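Long-range contact in glycoside hydrolase (Streptococcus pneumoniae serotype 4, PDB 6ORH), which probably acts as an alpha-L-fucosidase, a glycoside hydrolase of family 29 that removes fucose from host-derived carbohydrate antigens: residues A[387-392]-A[436-442]. The protein carries 2 engineered substitutions. Residues are numbered along the deposited sequence; the frame is centred on the assembly and turned at random.
Sequences LGQRIA and SQALPLL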
loop_
_atom_site.group_PDB
_atom_site.type_symbol
_atom_site.label_atom_id
_atom_site.label_comp_id
_atom_site.label_asym_id
_atom_site.label_seq_id
_atom_site.Cartn_x
_atom_site.Cartn_y
_atom_site.Cartn_z
ATOM N N LEU A 387 7.316 -6.881 25.109
ATOM C CA LEU A 387 6.194 -6.406 25.902
ATOM C C LEU A 387 4.900 -6.361 25.071
ATOM O O LEU A 387 3.869 -5.837 25.510
ATOM C CB LEU A 387 6.557 -5.040 26.502
ATOM C CG LEU A 387 7.435 -5.113 27.753
ATOM C CD1 LEU A 387 8.275 -3.856 27.912
ATOM C CD2 LEU A 387 6.595 -5.368 29.002
ATOM N N GLY A 388 4.954 -6.945 23.865
ATOM C CA GLY A 388 3.774 -7.047 23.010
ATOM C C GLY A 388 3.621 -5.890 22.015
ATOM O O GLY A 388 4.057 -4.756 22.248
ATOM N N GLN A 389 2.979 -6.178 20.877
ATOM C CA GLN A 389 2.766 -5.168 19.843
ATOM C C GLN A 389 1.573 -4.286 20.218
ATOM O O GLN A 389 0.517 -4.797 20.642
ATOM C CB GLN A 389 2.461 -5.904 18.526
ATOM C CG GLN A 389 2.406 -4.983 17.306
ATOM C CD GLN A 389 2.219 -5.706 15.989
ATOM O OE1 GLN A 389 2.130 -6.938 15.966
ATOM N NE2 GLN A 389 2.182 -4.945 14.895
ATOM N N ARG A 390 1.699 -2.962 20.030
ATOM C CA ARG A 390 0.704 -2.046 20.588
ATOM C C ARG A 390 0.228 -0.980 19.609
ATOM O O ARG A 390 -0.973 -0.700 19.545
ATOM C CB ARG A 390 1.289 -1.338 21.830
ATOM C CG ARG A 390 1.734 -2.299 22.929
ATOM C CD ARG A 390 2.623 -1.616 23.993
ATOM N NE ARG A 390 2.942 -2.620 24.979
ATOM C CZ ARG A 390 2.780 -2.511 26.303
ATOM N NH1 ARG A 390 2.379 -1.365 26.847
ATOM N NH2 ARG A 390 3.067 -3.540 27.070
ATOM N N ILE A 391 1.152 -0.362 18.849
ATOM C CA ILE A 391 0.813 0.841 18.096
ATOM C C ILE A 391 -0.090 0.489 16.921
ATOM O O ILE A 391 0.216 -0.456 16.201
ATOM C CB ILE A 391 2.082 1.580 17.631
ATOM C CG1 ILE A 391 2.772 2.170 18.863
ATOM C CG2 ILE A 391 1.730 2.672 16.625
ATOM C CD1 ILE A 391 4.217 2.619 18.597
ATOM N N ALA A 392 -1.154 1.268 16.738
ATOM C CA ALA A 392 -2.109 1.026 15.668
ATOM C C ALA A 392 -2.185 2.178 14.671
ATOM O O ALA A 392 -2.780 2.018 13.591
ATOM C CB ALA A 392 -3.474 0.740 16.284
ATOM N N SER A 436 -3.093 3.374 19.982
ATOM C CA SER A 436 -2.282 2.304 20.522
ATOM C C SER A 436 -3.132 1.460 21.459
ATOM O O SER A 436 -3.965 2.007 22.202
ATOM C CB SER A 436 -1.035 2.870 21.200
ATOM O OG SER A 436 -0.139 1.858 21.592
ATOM N N GLN A 437 -2.929 0.141 21.416
ATOM C CA GLN A 437 -3.721 -0.762 22.250
ATOM C C GLN A 437 -3.334 -0.687 23.721
ATOM O O GLN A 437 -4.126 -1.113 24.570
ATOM C CB GLN A 437 -3.598 -2.208 21.782
ATOM C CG GLN A 437 -3.996 -2.386 20.313
ATOM C CD GLN A 437 -4.177 -3.853 19.978
ATOM O OE1 GLN A 437 -3.660 -4.752 20.640
ATOM N NE2 GLN A 437 -4.992 -4.113 18.957
ATOM N N ALA A 438 -2.121 -0.176 23.998
ATOM C CA ALA A 438 -1.614 -0.050 25.357
ATOM C C ALA A 438 -0.564 1.053 25.341
ATOM O O ALA A 438 -0.261 1.596 24.278
ATOM C CB ALA A 438 -1.014 -1.347 25.840
ATOM N N LEU A 439 -0.035 1.407 26.522
ATOM C CA LEU A 439 0.897 2.523 26.512
ATOM C C LEU A 439 2.059 2.200 25.574
ATOM O O LEU A 439 2.599 1.100 25.617
ATOM C CB LEU A 439 1.337 2.884 27.940
ATOM C CG LEU A 439 2.368 1.987 28.615
ATOM C CD1 LEU A 439 3.784 2.411 28.249
ATOM C CD2 LEU A 439 2.204 2.017 30.133
ATOM N N PRO A 440 2.442 3.125 24.661
ATOM C CA PRO A 440 3.438 2.790 23.645
ATOM C C PRO A 440 4.859 2.744 24.190
ATOM O O PRO A 440 5.188 3.534 25.084
ATOM C CB PRO A 440 3.296 3.868 22.566
ATOM C CG PRO A 440 2.552 5.022 23.241
ATOM C CD PRO A 440 1.800 4.426 24.416
ATOM N N LEU A 441 5.649 1.808 23.635
ATOM C CA LEU A 441 7.101 1.748 23.803
ATOM C C LEU A 441 7.743 1.805 22.421
ATOM O O LEU A 441 7.270 1.168 21.465
ATOM C CB LEU A 441 7.523 0.443 24.479
ATOM C CG LEU A 441 7.020 0.232 25.902
ATOM C CD1 LEU A 441 5.806 -0.681 25.870
ATOM C CD2 LEU A 441 8.116 -0.392 26.761
ATOM N N LEU A 442 8.884 2.496 22.335
ATOM C CA LEU A 442 9.710 2.412 21.140
ATOM C C LEU A 442 11.148 2.249 21.617
ATOM O O LEU A 442 11.508 2.837 22.647
ATOM C CB LEU A 442 9.605 3.692 20.307
ATOM C CG LEU A 442 8.282 3.978 19.589
ATOM C CD1 LEU A 442 8.362 5.359 18.962
ATOM C CD2 LEU A 442 8.031 2.921 18.508
#
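Arg390 spans the mouth of the turn 437-440, which carries the chain from strand 428-436 in one sheet of the F5/8 type C (galactose-binding-like) beta-sandwich to strand 441-448 in the other. Arg390 CB lies 3.5 Å from Ser436 OG, and CG passes the methyl of Ala438. With CG anti to the carbonyl carbon (chi1 -58°) and the chain extended from there to NE, CD reaches both Leu439 O and the CD1 methyl of Leu441. NE lies against the same methyl and makes a weak bond to Leu387 O. Leu441 CD1 covers one face of the guanidinium, 3.6 Å from Arg390 CZ and offset toward the rim; Ala438 CB lies over the opposite face. Arg390 NH1 donates to Leu439 O at 2.8 Å, in the carbonyl plane and on a lone pair. Arg390 NH2 turns back to Leu387 O (2.9 Å), almost exactly in the guanidinium plane, and also serves Lys5 O. Three carbonyls thus fix the rotation of the group, tying the 387-390 loop and the N-terminal tail to the turn.

At the other end of the contact, Ile391 and Ser436 form an antiparallel non-hydrogen-bonded pair, and Gln437 N bonds to Arg390 O. Ser436 OG, anti to its own nitrogen (chi1 -173°), hydrogen-bonds to Ala438 O. The Gln437 amide is held by His7, Lys226 and Pro246 O, outside both segments. Between the sheets, Ile391 sets CG1 against Pro440 CB and CD1 against Leu442 CD2 (3.8 Å). Leu387 crosses Leu441 at about a right angle, Leu387 CD1 lying 3.7 Å from Leu441 CD2.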